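Local coordinates for FOKI restriction endonuclease (Planomicrobium okeanokoites, PDB 2FOK), which cuts double-stranded DNA as a type IIS restriction endonuclease, joining a DNA-recognition region to a metal-dependent cleavage domain that acts outside the recognition site, at residues L184-E189 with T308-I313; R277-T282 with G355-I360; L323-I328 with E342-D347; E396-L401 with Y408-E413. All coordinates share one frame; numbering follows the deposited sequence.

Contact 1 of 4, residues L184-E189 with T308-I313; sequences LGFSGE and TRRALI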
loop_
_atom_site.group_PDB
_atom_site.type_symbol
_atom_site.label_atom_id
_atom_site.label_comp_id
_atom_site.label_asym_id
_atom_site.label_seq_id
_atom_site.Cartn_x
_atom_site.Cartn_y
_atom_site.Cartn_z
ATOM N N LEU A 184 -3.308 -7.921 0.287
ATOM C CA LEU A 184 -2.993 -7.595 -1.098
ATOM C C LEU A 184 -1.585 -7.011 -1.245
ATOM O O LEU A 184 -1.208 -6.069 -0.537
ATOM C CB LEU A 184 -4.032 -6.602 -1.624
ATOM C CG LEU A 184 -3.891 -6.048 -3.043
ATOM C CD1 LEU A 184 -3.705 -7.193 -4.020
ATOM C CD2 LEU A 184 -5.138 -5.242 -3.396
ATOM N N GLY A 185 -0.809 -7.578 -2.164
ATOM C CA GLY A 185 0.547 -7.104 -2.377
ATOM C C GLY A 185 1.517 -7.523 -1.283
ATOM O O GLY A 185 1.337 -8.553 -0.626
ATOM N N PHE A 186 2.562 -6.722 -1.097
ATOM C CA PHE A 186 3.564 -6.994 -0.080
ATOM C C PHE A 186 3.171 -6.218 1.167
ATOM O O PHE A 186 3.824 -5.251 1.556
ATOM C CB PHE A 186 4.942 -6.585 -0.611
ATOM C CG PHE A 186 5.402 -7.427 -1.771
ATOM C CD1 PHE A 186 6.053 -8.635 -1.554
ATOM C CD2 PHE A 186 5.106 -7.056 -3.080
ATOM C CE1 PHE A 186 6.397 -9.477 -2.630
ATOM C CE2 PHE A 186 5.445 -7.885 -4.156
ATOM C CZ PHE A 186 6.091 -9.101 -3.923
ATOM N N SER A 187 2.082 -6.688 1.778
ATOM C CA SER A 187 1.457 -6.109 2.967
ATOM C C SER A 187 2.317 -5.541 4.087
ATOM O O SER A 187 3.279 -6.159 4.538
ATOM C CB SER A 187 0.484 -7.120 3.583
ATOM O OG SER A 187 -0.223 -7.815 2.576
ATOM N N GLY A 188 1.939 -4.346 4.529
ATOM C CA GLY A 188 2.628 -3.699 5.620
ATOM C C GLY A 188 3.707 -2.716 5.252
ATOM O O GLY A 188 3.858 -1.691 5.912
ATOM N N GLU A 189 4.471 -3.021 4.211
ATOM C CA GLU A 189 5.549 -2.133 3.812
ATOM C C GLU A 189 4.989 -0.933 3.083
ATOM O O GLU A 189 3.817 -0.936 2.694
ATOM C CB GLU A 189 6.551 -2.880 2.931
ATOM C CG GLU A 189 6.024 -3.292 1.578
ATOM C CD GLU A 189 6.996 -4.172 0.840
ATOM O OE1 GLU A 189 7.635 -5.034 1.500
ATOM O OE2 GLU A 189 7.121 -4.000 -0.397
ATOM N N THR A 308 15.038 -7.534 -6.841
ATOM C CA THR A 308 15.858 -8.631 -7.326
ATOM C C THR A 308 15.724 -9.852 -6.417
ATOM O O THR A 308 15.491 -10.970 -6.889
ATOM C CB THR A 308 17.339 -8.221 -7.412
ATOM O OG1 THR A 308 17.444 -6.973 -8.106
ATOM C CG2 THR A 308 18.143 -9.269 -8.161
ATOM N N ARG A 309 15.862 -9.627 -5.115
ATOM C CA ARG A 309 15.753 -10.695 -4.123
ATOM C C ARG A 309 14.443 -11.474 -4.281
ATOM O O ARG A 309 14.439 -12.703 -4.285
ATOM C CB ARG A 309 15.849 -10.096 -2.718
ATOM C CG ARG A 309 16.197 -11.083 -1.616
ATOM C CD ARG A 309 15.350 -10.785 -0.386
ATOM N NE ARG A 309 15.946 -9.765 0.469
ATOM C CZ ARG A 309 15.292 -8.753 1.040
ATOM N NH1 ARG A 309 13.987 -8.592 0.862
ATOM N NH2 ARG A 309 15.959 -7.903 1.810
ATOM N N ARG A 310 13.328 -10.763 -4.401
ATOM C CA ARG A 310 12.049 -11.437 -4.579
ATOM C C ARG A 310 11.980 -12.101 -5.957
ATOM O O ARG A 310 11.354 -13.140 -6.109
ATOM C CB ARG A 310 10.900 -10.446 -4.395
ATOM C CG ARG A 310 10.621 -10.146 -2.924
ATOM C CD ARG A 310 9.782 -8.883 -2.723
ATOM N NE ARG A 310 9.669 -8.560 -1.305
ATOM C CZ ARG A 310 9.271 -7.389 -0.825
ATOM N NH1 ARG A 310 8.939 -6.407 -1.647
ATOM N NH2 ARG A 310 9.241 -7.186 0.485
ATOM N N ALA A 311 12.643 -11.512 -6.950
ATOM C CA ALA A 311 12.646 -12.063 -8.309
ATOM C C ALA A 311 13.368 -13.403 -8.349
ATOM O O ALA A 311 12.899 -14.362 -8.967
ATOM C CB ALA A 311 13.320 -11.088 -9.270
ATOM N N LEU A 312 14.518 -13.452 -7.688
ATOM C CA LEU A 312 15.317 -14.656 -7.620
ATOM C C LEU A 312 14.653 -15.764 -6.795
ATOM O O LEU A 312 14.923 -16.942 -7.014
ATOM C CB LEU A 312 16.692 -14.317 -7.048
ATOM C CG LEU A 312 17.523 -13.476 -8.013
ATOM C CD1 LEU A 312 18.822 -13.049 -7.363
ATOM C CD2 LEU A 312 17.767 -14.298 -9.277
ATOM N N ILE A 313 13.802 -15.406 -5.838
ATOM C CA ILE A 313 13.134 -16.441 -5.067
ATOM C C ILE A 313 12.041 -17.050 -5.940
ATOM O O ILE A 313 11.785 -18.250 -5.889
ATOM C CB ILE A 313 12.500 -15.906 -3.761
ATOM C CG1 ILE A 313 13.563 -15.262 -2.863
ATOM C CG2 ILE A 313 11.885 -17.053 -2.997
ATOM C CD1 ILE A 313 12.984 -14.300 -1.812
#

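Contact 2 of 4, residues R277-T282 with G355-I360; sequences RAKGST and GIFIEI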
loop_
_atom_site.group_PDB
_atom_site.type_symbol
_atom_site.label_atom_id
_atom_site.label_comp_id
_atom_site.label_asym_id
_atom_site.label_seq_id
_atom_site.Cartn_x
_atom_site.Cartn_y
_atom_site.Cartn_z
ATOM N N ARG A 277 -10.837 -21.978 -12.996
ATOM C CA ARG A 277 -9.921 -22.295 -14.086
ATOM C C ARG A 277 -8.498 -21.789 -13.803
ATOM O O ARG A 277 -7.525 -22.389 -14.257
ATOM C CB ARG A 277 -10.438 -21.696 -15.405
ATOM C CG ARG A 277 -9.331 -21.149 -16.326
ATOM C CD ARG A 277 -9.792 -20.928 -17.762
ATOM N NE ARG A 277 -8.719 -21.227 -18.707
ATOM C CZ ARG A 277 -8.493 -20.563 -19.835
ATOM N NH1 ARG A 277 -9.273 -19.544 -20.179
ATOM N NH2 ARG A 277 -7.472 -20.902 -20.614
ATOM N N ALA A 278 -8.382 -20.688 -13.062
ATOM C CA ALA A 278 -7.074 -20.111 -12.730
ATOM C C ALA A 278 -6.361 -20.938 -11.672
ATOM O O ALA A 278 -5.136 -20.844 -11.487
ATOM C CB ALA A 278 -7.244 -18.675 -12.229
ATOM N N LYS A 279 -7.139 -21.752 -10.971
ATOM C CA LYS A 279 -6.592 -22.597 -9.921
ATOM C C LYS A 279 -6.041 -23.886 -10.505
ATOM O O LYS A 279 -5.077 -24.457 -9.981
ATOM C CB LYS A 279 -7.671 -22.896 -8.879
ATOM C CG LYS A 279 -7.342 -22.356 -7.495
ATOM C CD LYS A 279 -8.269 -21.222 -7.084
ATOM C CE LYS A 279 -7.938 -20.736 -5.682
ATOM N NZ LYS A 279 -8.467 -21.639 -4.612
ATOM N N GLY A 280 -6.645 -24.327 -11.605
ATOM C CA GLY A 280 -6.209 -25.550 -12.260
ATOM C C GLY A 280 -7.171 -26.705 -12.034
ATOM O O GLY A 280 -6.808 -27.867 -12.214
ATOM N N SER A 281 -8.399 -26.381 -11.639
ATOM C CA SER A 281 -9.426 -27.385 -11.383
ATOM C C SER A 281 -10.387 -27.514 -12.560
ATOM O O SER A 281 -11.509 -27.988 -12.402
ATOM C CB SER A 281 -10.215 -27.001 -10.133
ATOM O OG SER A 281 -10.289 -25.590 -10.005
ATOM N N THR A 282 -9.941 -27.100 -13.739
ATOM C CA THR A 282 -10.780 -27.149 -14.929
ATOM C C THR A 282 -10.185 -28.005 -16.049
ATOM O O THR A 282 -9.075 -28.542 -15.923
ATOM C CB THR A 282 -11.023 -25.726 -15.466
ATOM O OG1 THR A 282 -11.914 -25.775 -16.589
ATOM C CG2 THR A 282 -9.707 -25.097 -15.892
ATOM N N GLY A 355 -1.073 -12.769 -5.894
ATOM C CA GLY A 355 -1.748 -13.580 -6.895
ATOM C C GLY A 355 -1.112 -14.878 -7.372
ATOM O O GLY A 355 -1.718 -15.598 -8.173
ATOM N N ILE A 356 0.090 -15.181 -6.897
ATOM C CA ILE A 356 0.794 -16.392 -7.295
ATOM C C ILE A 356 0.528 -17.503 -6.276
ATOM O O ILE A 356 0.560 -17.262 -5.071
ATOM C CB ILE A 356 2.317 -16.119 -7.405
ATOM C CG1 ILE A 356 2.560 -14.959 -8.383
ATOM C CG2 ILE A 356 3.056 -17.373 -7.889
ATOM C CD1 ILE A 356 3.390 -13.831 -7.810
ATOM N N PHE A 357 0.259 -18.716 -6.763
ATOM C CA PHE A 357 -0.042 -19.841 -5.879
ATOM C C PHE A 357 1.166 -20.668 -5.449
ATOM O O PHE A 357 1.766 -21.371 -6.256
ATOM C CB PHE A 357 -1.055 -20.777 -6.541
ATOM C CG PHE A 357 -2.345 -20.111 -6.909
ATOM C CD1 PHE A 357 -3.245 -19.718 -5.925
ATOM C CD2 PHE A 357 -2.658 -19.867 -8.241
ATOM C CE1 PHE A 357 -4.444 -19.086 -6.267
ATOM C CE2 PHE A 357 -3.856 -19.237 -8.591
ATOM C CZ PHE A 357 -4.748 -18.847 -7.601
ATOM N N ILE A 358 1.500 -20.586 -4.165
ATOM C CA ILE A 358 2.614 -21.339 -3.599
ATOM C C ILE A 358 2.099 -22.089 -2.379
ATOM O O ILE A 358 1.859 -21.493 -1.330
ATOM C CB ILE A 358 3.777 -20.413 -3.165
ATOM C CG1 ILE A 358 4.267 -19.610 -4.369
ATOM C CG2 ILE A 358 4.913 -21.239 -2.569
ATOM C CD1 ILE A 358 5.312 -18.560 -4.032
ATOM N N GLU A 359 1.916 -23.395 -2.528
ATOM C CA GLU A 359 1.431 -24.224 -1.433
ATOM C C GLU A 359 2.523 -24.414 -0.397
ATOM O O GLU A 359 3.704 -24.518 -0.732
ATOM C CB GLU A 359 0.976 -25.595 -1.948
ATOM C CG GLU A 359 1.127 -26.740 -0.936
ATOM C CD GLU A 359 1.953 -27.899 -1.475
ATOM O OE1 GLU A 359 1.460 -28.612 -2.374
ATOM O OE2 GLU A 359 3.095 -28.101 -1.002
ATOM N N ILE A 360 2.113 -24.434 0.863
ATOM C CA ILE A 360 3.023 -24.646 1.978
ATOM C C ILE A 360 2.456 -25.813 2.781
ATOM O O ILE A 360 1.362 -25.720 3.340
ATOM C CB ILE A 360 3.116 -23.393 2.889
ATOM C CG1 ILE A 360 3.470 -22.163 2.052
ATOM C CG2 ILE A 360 4.173 -23.606 3.979
ATOM C CD1 ILE A 360 2.912 -20.856 2.617
#

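Contact 3 of 4, residues L323-I328 with E342-D347; sequences LKIEQI and ETIEND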
loop_
_atom_site.group_PDB
_atom_site.type_symbol
_atom_site.label_atom_id
_atom_site.label_comp_id
_atom_site.label_asym_id
_atom_site.label_seq_id
_atom_site.Cartn_x
_atom_site.Cartn_y
_atom_site.Cartn_z
ATOM N N LEU A 323 10.406 -27.590 -1.787
ATOM C CA LEU A 323 11.643 -27.110 -1.171
ATOM C C LEU A 323 11.487 -26.678 0.290
ATOM O O LEU A 323 10.398 -26.314 0.734
ATOM C CB LEU A 323 12.172 -25.916 -1.985
ATOM C CG LEU A 323 13.502 -25.893 -2.742
ATOM C CD1 LEU A 323 13.754 -27.200 -3.454
ATOM C CD2 LEU A 323 13.465 -24.758 -3.750
ATOM N N LYS A 324 12.595 -26.716 1.029
ATOM C CA LYS A 324 12.609 -26.280 2.422
ATOM C C LYS A 324 13.245 -24.882 2.434
ATOM O O LYS A 324 14.222 -24.636 1.725
ATOM C CB LYS A 324 13.433 -27.240 3.279
ATOM C CG LYS A 324 12.597 -28.250 4.070
ATOM C CD LYS A 324 13.431 -29.455 4.539
ATOM C CE LYS A 324 14.579 -29.783 3.565
ATOM N NZ LYS A 324 15.609 -30.709 4.128
ATOM N N ILE A 325 12.692 -23.971 3.233
ATOM C CA ILE A 325 13.209 -22.606 3.297
ATOM C C ILE A 325 14.723 -22.564 3.364
ATOM O O ILE A 325 15.343 -21.633 2.857
ATOM C CB ILE A 325 12.636 -21.834 4.506
ATOM C CG1 ILE A 325 12.762 -20.327 4.264
ATOM C CG2 ILE A 325 13.369 -22.223 5.780
ATOM C CD1 ILE A 325 11.522 -19.693 3.673
ATOM N N GLU A 326 15.319 -23.578 3.986
ATOM C CA GLU A 326 16.773 -23.648 4.114
ATOM C C GLU A 326 17.443 -23.933 2.768
ATOM O O GLU A 326 18.574 -23.503 2.516
ATOM C CB GLU A 326 17.154 -24.722 5.134
ATOM C CG GLU A 326 17.103 -24.242 6.580
ATOM C CD GLU A 326 15.777 -24.543 7.245
ATOM O OE1 GLU A 326 14.966 -25.286 6.644
ATOM O OE2 GLU A 326 15.546 -24.038 8.366
ATOM N N GLN A 327 16.747 -24.662 1.902
ATOM C CA GLN A 327 17.286 -24.961 0.580
ATOM C C GLN A 327 17.105 -23.714 -0.305
ATOM O O GLN A 327 17.962 -23.383 -1.123
ATOM C CB GLN A 327 16.557 -26.166 -0.018
ATOM C CG GLN A 327 16.229 -27.264 0.989
ATOM C CD GLN A 327 15.506 -28.448 0.355
ATOM O OE1 GLN A 327 14.375 -28.780 0.728
ATOM N NE2 GLN A 327 16.161 -29.093 -0.612
ATOM N N ILE A 328 15.985 -23.018 -0.127
ATOM C CA ILE A 328 15.725 -21.802 -0.890
ATOM C C ILE A 328 16.766 -20.776 -0.483
ATOM O O ILE A 328 17.318 -20.071 -1.325
ATOM C CB ILE A 328 14.332 -21.217 -0.589
ATOM C CG1 ILE A 328 13.249 -22.057 -1.256
ATOM C CG2 ILE A 328 14.246 -19.783 -1.107
ATOM C CD1 ILE A 328 11.878 -21.869 -0.633
ATOM N N GLU A 342 13.693 -15.705 7.829
ATOM C CA GLU A 342 12.440 -14.959 7.963
ATOM C C GLU A 342 12.252 -13.802 6.982
ATOM O O GLU A 342 11.147 -13.289 6.831
ATOM C CB GLU A 342 12.248 -14.464 9.400
ATOM C CG GLU A 342 13.528 -14.182 10.134
ATOM C CD GLU A 342 14.066 -15.401 10.833
ATOM O OE1 GLU A 342 13.377 -15.944 11.720
ATOM O OE2 GLU A 342 15.182 -15.818 10.488
ATOM N N THR A 343 13.324 -13.382 6.324
ATOM C CA THR A 343 13.211 -12.326 5.328
ATOM C C THR A 343 12.661 -13.030 4.093
ATOM O O THR A 343 11.784 -12.509 3.404
ATOM C CB THR A 343 14.582 -11.707 4.975
ATOM O OG1 THR A 343 14.954 -10.744 5.972
ATOM C CG2 THR A 343 14.507 -11.005 3.627
ATOM N N ILE A 344 13.182 -14.228 3.836
ATOM C CA ILE A 344 12.757 -15.048 2.707
ATOM C C ILE A 344 11.299 -15.471 2.883
ATOM O O ILE A 344 10.545 -15.536 1.909
ATOM C CB ILE A 344 13.658 -16.310 2.551
ATOM C CG1 ILE A 344 15.111 -15.884 2.340
ATOM C CG2 ILE A 344 13.185 -17.160 1.376
ATOM C CD1 ILE A 344 16.110 -17.010 2.437
ATOM N N GLU A 345 10.903 -15.746 4.122
ATOM C CA GLU A 345 9.524 -16.143 4.426
ATOM C C GLU A 345 8.561 -14.975 4.183
ATOM O O GLU A 345 7.453 -15.172 3.692
ATOM C CB GLU A 345 9.395 -16.591 5.894
ATOM C CG GLU A 345 10.098 -17.889 6.238
ATOM C CD GLU A 345 9.968 -18.273 7.716
ATOM O OE1 GLU A 345 9.954 -17.371 8.581
ATOM O OE2 GLU A 345 9.884 -19.483 8.014
ATOM N N ASN A 346 8.978 -13.759 4.533
ATOM C CA ASN A 346 8.122 -12.590 4.335
ATOM C C ASN A 346 8.024 -12.246 2.856
ATOM O O ASN A 346 6.996 -11.760 2.382
ATOM C CB ASN A 346 8.656 -11.380 5.113
ATOM C CG ASN A 346 7.701 -10.179 5.057
ATOM O OD1 ASN A 346 6.698 -10.126 5.776
ATOM N ND2 ASN A 346 8.022 -9.213 4.211
ATOM N N ASP A 347 9.102 -12.505 2.130
ATOM C CA ASP A 347 9.138 -12.253 0.695
ATOM C C ASP A 347 8.175 -13.216 -0.011
ATOM O O ASP A 347 7.612 -12.890 -1.042
ATOM C CB ASP A 347 10.565 -12.459 0.162
ATOM C CG ASP A 347 11.393 -11.185 0.182
ATOM O OD1 ASP A 347 10.847 -10.109 0.508
ATOM O OD2 ASP A 347 12.605 -11.262 -0.127
#

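Contact 4 of 4, residues E396-L401 with Y408-E413; sequences ELRHKL and YIELIE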
loop_
_atom_site.group_PDB
_atom_site.type_symbol
_atom_site.label_atom_id
_atom_site.label_comp_id
_atom_site.label_asym_id
_atom_site.label_seq_id
_atom_site.Cartn_x
_atom_site.Cartn_y
_atom_site.Cartn_z
ATOM N N GLU A 396 17.473 -7.708 10.658
ATOM C CA GLU A 396 17.883 -7.999 12.028
ATOM C C GLU A 396 16.689 -8.253 12.927
ATOM O O GLU A 396 16.648 -9.255 13.614
ATOM C CB GLU A 396 18.711 -6.855 12.613
ATOM C CG GLU A 396 19.286 -7.172 13.988
ATOM C CD GLU A 396 19.402 -5.954 14.887
ATOM O OE1 GLU A 396 19.544 -4.829 14.355
ATOM O OE2 GLU A 396 19.357 -6.123 16.129
ATOM N N LEU A 397 15.705 -7.360 12.886
ATOM C CA LEU A 397 14.509 -7.467 13.718
ATOM C C LEU A 397 13.520 -8.580 13.354
ATOM O O LEU A 397 12.704 -8.991 14.188
ATOM C CB LEU A 397 13.783 -6.117 13.741
ATOM C CG LEU A 397 14.541 -4.929 14.358
ATOM C CD1 LEU A 397 13.725 -3.653 14.161
ATOM C CD2 LEU A 397 14.784 -5.173 15.841
ATOM N N ARG A 398 13.560 -9.043 12.107
ATOM C CA ARG A 398 12.673 -10.126 11.674
ATOM C C ARG A 398 13.251 -11.422 12.225
ATOM O O ARG A 398 12.519 -12.338 12.597
ATOM C CB ARG A 398 12.603 -10.200 10.143
ATOM C CG ARG A 398 11.236 -9.805 9.594
ATOM C CD ARG A 398 11.104 -10.105 8.117
ATOM N NE ARG A 398 11.909 -9.194 7.313
ATOM C CZ ARG A 398 11.436 -8.106 6.726
ATOM N NH1 ARG A 398 10.150 -7.783 6.851
ATOM N NH2 ARG A 398 12.247 -7.349 6.005
ATOM N N HIS A 399 14.578 -11.479 12.268
ATOM C CA HIS A 399 15.303 -12.622 12.797
ATOM C C HIS A 399 15.758 -12.251 14.210
ATOM O O HIS A 399 16.956 -12.168 14.493
ATOM C CB HIS A 399 16.517 -12.904 11.929
ATOM C CG HIS A 399 17.355 -14.045 12.411
ATOM N ND1 HIS A 399 17.018 -15.362 12.186
ATOM C CD2 HIS A 399 18.503 -14.070 13.126
ATOM C CE1 HIS A 399 17.923 -16.149 12.740
ATOM N NE2 HIS A 399 18.835 -15.389 13.318
ATOM N N LYS A 400 14.804 -12.005 15.094
ATOM C CA LYS A 400 15.137 -11.623 16.460
ATOM C C LYS A 400 13.860 -11.508 17.263
ATOM O O LYS A 400 13.763 -12.038 18.360
ATOM C CB LYS A 400 15.871 -10.280 16.469
ATOM C CG LYS A 400 16.599 -9.985 17.761
ATOM C CD LYS A 400 16.737 -8.494 18.004
ATOM C CE LYS A 400 18.193 -8.120 18.216
ATOM N NZ LYS A 400 19.093 -8.938 17.347
ATOM N N LEU A 401 12.882 -10.805 16.699
ATOM C CA LEU A 401 11.593 -10.628 17.353
ATOM C C LEU A 401 10.735 -11.812 16.911
ATOM O O LEU A 401 10.143 -11.795 15.839
ATOM C CB LEU A 401 10.957 -9.293 16.925
ATOM C CG LEU A 401 11.792 -7.996 17.029
ATOM C CD1 LEU A 401 10.846 -6.796 17.020
ATOM C CD2 LEU A 401 12.653 -7.973 18.306
ATOM N N TYR A 408 4.854 -5.241 11.472
ATOM C CA TYR A 408 5.115 -4.060 12.294
ATOM C C TYR A 408 6.534 -3.532 12.144
ATOM O O TYR A 408 6.794 -2.345 12.371
ATOM C CB TYR A 408 4.830 -4.358 13.766
ATOM C CG TYR A 408 3.365 -4.569 14.038
ATOM C CD1 TYR A 408 2.445 -3.550 13.800
ATOM C CD2 TYR A 408 2.889 -5.803 14.484
ATOM C CE1 TYR A 408 1.085 -3.756 13.997
ATOM C CE2 TYR A 408 1.544 -6.022 14.680
ATOM C CZ TYR A 408 0.643 -4.992 14.438
ATOM O OH TYR A 408 -0.694 -5.183 14.669
ATOM N N ILE A 409 7.458 -4.401 11.761
ATOM C CA ILE A 409 8.827 -3.948 11.605
ATOM C C ILE A 409 8.901 -2.954 10.445
ATOM O O ILE A 409 9.868 -2.213 10.323
ATOM C CB ILE A 409 9.805 -5.132 11.372
ATOM C CG1 ILE A 409 9.950 -5.412 9.884
ATOM C CG2 ILE A 409 9.334 -6.367 12.119
ATOM C CD1 ILE A 409 11.156 -4.735 9.276
ATOM N N GLU A 410 7.864 -2.935 9.613
ATOM C CA GLU A 410 7.816 -2.031 8.466
ATOM C C GLU A 410 7.595 -0.573 8.874
ATOM O O GLU A 410 7.775 0.334 8.070
ATOM C CB GLU A 410 6.709 -2.461 7.496
ATOM C CG GLU A 410 6.996 -3.761 6.745
ATOM C CD GLU A 410 8.276 -3.726 5.908
ATOM O OE1 GLU A 410 8.728 -2.631 5.495
ATOM O OE2 GLU A 410 8.837 -4.810 5.657
ATOM N N LEU A 411 7.203 -0.360 10.127
ATOM C CA LEU A 411 6.959 0.973 10.669
ATOM C C LEU A 411 8.256 1.771 10.799
ATOM O O LEU A 411 8.230 2.988 10.888
ATOM C CB LEU A 411 6.312 0.864 12.046
ATOM C CG LEU A 411 5.004 0.105 12.212
ATOM C CD1 LEU A 411 4.347 0.554 13.505
ATOM C CD2 LEU A 411 4.084 0.376 11.027
ATOM N N ILE A 412 9.389 1.077 10.828
ATOM C CA ILE A 412 10.684 1.733 10.940
ATOM C C ILE A 412 10.994 2.575 9.697
ATOM O O ILE A 412 11.673 3.605 9.785
ATOM C CB ILE A 412 11.818 0.701 11.112
ATOM C CG1 ILE A 412 11.815 0.146 12.528
ATOM C CG2 ILE A 412 13.145 1.348 10.834
ATOM C CD1 ILE A 412 12.709 -1.047 12.683
ATOM N N GLU A 413 10.515 2.112 8.542
ATOM C CA GLU A 413 10.720 2.808 7.281
ATOM C C GLU A 413 9.554 3.770 7.050
ATOM O O GLU A 413 9.746 4.893 6.600
ATOM C CB GLU A 413 10.821 1.799 6.117
ATOM C CG GLU A 413 10.624 2.424 4.726
ATOM C CD GLU A 413 11.407 1.733 3.597
ATOM O OE1 GLU A 413 11.437 0.489 3.533
ATOM O OE2 GLU A 413 11.984 2.447 2.755
#

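Contact 1 of 4, residues L184-E189 with T308-I313
Arg310 reaches from helix 303-319 to the loop 184-189 and sets one guanidinium against both Phe186 and Glu189. From its CB, CG lies anti to the carbonyl carbon (chi1 -78°), and the chain then runs extended to NE. Arg310 CD is the first atom to touch the loop, 3.4 Å from Phe186 CE1. Arg310 NE follows, 3.6 Å from Phe186 CD1, and is also held by a salt bridge to Asp347, while NH1 has a hydrogen bond to Leu296 O. Arg310 CZ sits 3.5 Å from Phe186 CD1, so a rim carbon of the ring lies over the middle of the guanidinium in an offset stack, the planes only 9° apart. At the tip two nitrogens grip the carboxylate end-on, its oxygens a little out of the guanidinium plane: Arg310 NH2 meets Glu189 OE1 at 2.9 Å, and Arg310 NH1 meets Glu189 OE2 at 3.3 Å, each oxygen using its syn lone pair. A leucine here would probably leave Glu189 without this positive mate, Asp347 with Arg309 but not this second arginine, and the Phe186 face without its flat partner. The type II turn from Phe186 to Glu189 brings both loop residues to one head group. The loop between helices 177-181 and 197-205, in the second recognition subdomain, is thus fixed to helix 303-319 of the D3 domain, with helix 341-352 supplying Asp347.

Contact 2 of 4, residues R277-T282 with G355-I360
Phe357 pushes its ring against the C-terminal end of helix 269-279, where it meets Ala278 and Lys279; the two segments are joined by van der Waals contact and share no hydrogen bond. The apolar part is the touch between Lys279 CE and Phe357 CE1, 3.9 Å apart, with the lysine methylene approaching the ring obliquely. The two side chains cross at about a right angle, and bends in the lysine at chi2 (112°) and chi4 carry CE across to the phenyl rim. Carbonyl-to-ring packing makes up the other part: Ala278 O lies 3.6 Å from Phe357 CE2, again at an oblique approach. Within its own segment the ring also has Gly355 O above one face, 4.2 Å from the plane and displaced toward the rim. Replacing the phenyl group by the methyl of an alanine would probably open a gap beside the helix end and take away the surface on which Lys279 CE rests. Polar bonds fix both sides from without: Lys279 NZ forms a salt bridge with Glu170, and Phe357 N is held by Asp369 OD2. Both segments turn at a glycine of positive phi: Gly280 after helix 269-279, and Gly355 after helix 341-352 in a Schellman motif. Ile163 and Thr167 of helix 160-169 touch the same ring, so Phe357, just ahead of strand 358-361 of the D3 sheet, packs against both helix 160-169 and the end of helix 269-279 in the second recognition subdomain.

Contact 3 of 4, residues L323-I328 with E342-D347
Lys324 O accepts two backbone N-H groups, those of Gln327 and Ile328, the latter with Ile328 N at 3.0 Å from Lys324 O, and so secures the first turn of the helix that presents Ile325 and Ile328 to Ile344 and Glu345. The order helix, short strand, two helices and a two-stranded hairpin is that of a winged helix, and the contact packs its second helix, 325-334, on its third, 341-352. Lys324 occupies the N-cap, and the Gln327 side chain folds back to its nitrogen: Lys324 N gives a 2.7 Å bond to Gln327 OE1, although the donor stands well above the amide carbonyl plane. The touching atoms across the interface are all carbons. Ile344 CG2, anti to its own nitrogen and turned toward helix 325-334, receives two methyls, Ile325 CD1 at 3.8 Å and Ile328 CG2 at the same distance, the isoleucines sliding past one another in opposite directions. Ile313 of helix 303-319 also packs on Ile328, so all three helices contribute to this core. At the partly exposed margin Glu345 crosses Ile325 at about a right angle and offers its aliphatic stem: Ile325 CD1 rests 3.4 Å from Glu345 CG.

Contact 4 of 4, residues E396-L401 with Y408-E413
Arg398 sets a face of its guanidinium against Ile409 and turns its edge to Glu410, forming the well-packed inner side of this contact. A bend at chi3 (-71°) directs the head group across the isoleucine, whose CD1 lies over one face; Arg398 NH1 is 3.9 Å from Ile409 CG1. The same nitrogen points almost straight at Glu410 OE2, which lies in the guanidinium plane, at an N-H to acceptor angle of 171°. The bond is nevertheless weak, Arg398 NH1 standing 3.5 Å from Glu410 OE2, and the carboxylate plane is turned 32° from that of the guanidinium. Glu410 has its stronger partner in Lys394, which forms a salt bridge with OE1, so Arg398 and Lys394, one at each oxygen, probably help offset the charge of this buried acid. Leu397 and Ile412 extend the apolar packing, though their methyls are modelled too close for the separation to be trusted.

The exposed side is looser. Past the end of helix 389-398 the backbone still closes one turn, Leu401 N to Leu397 O at 3.1 Å, but Lys400 NZ and Glu396 OE2 form a weak salt bridge within this segment, and His399 turns to Glu342. Leu401 and Ile412 also reach helix 548-560, while Arg398 lies against helix 341-352: this turn between helices 389-398 and 411-414 thus sits where the cleavage domain meets the D3 domain.

Overall arrangement
From the N terminus, contact 1 opens at 184-189 in the second recognition subdomain and closes, after 118 intervening residues, at helix 303-319. Contact 2 opens within that span, at the end of helix 269-279, and closes beyond it at 355-360, so the two cross and bind recognition subdomain to D3 domain twice. Contact 3 falls wholly inside the span of contact 2 and joins two helices of the D3 domain. Contact 4 follows in series as a short turn of the cleavage domain. Contacts 1 and 3 meet through Asp347, contacts 3 and 4 through Glu342 and His399, and contacts 1 and 4 through Glu189 and Glu410; contact 2 touches none of them.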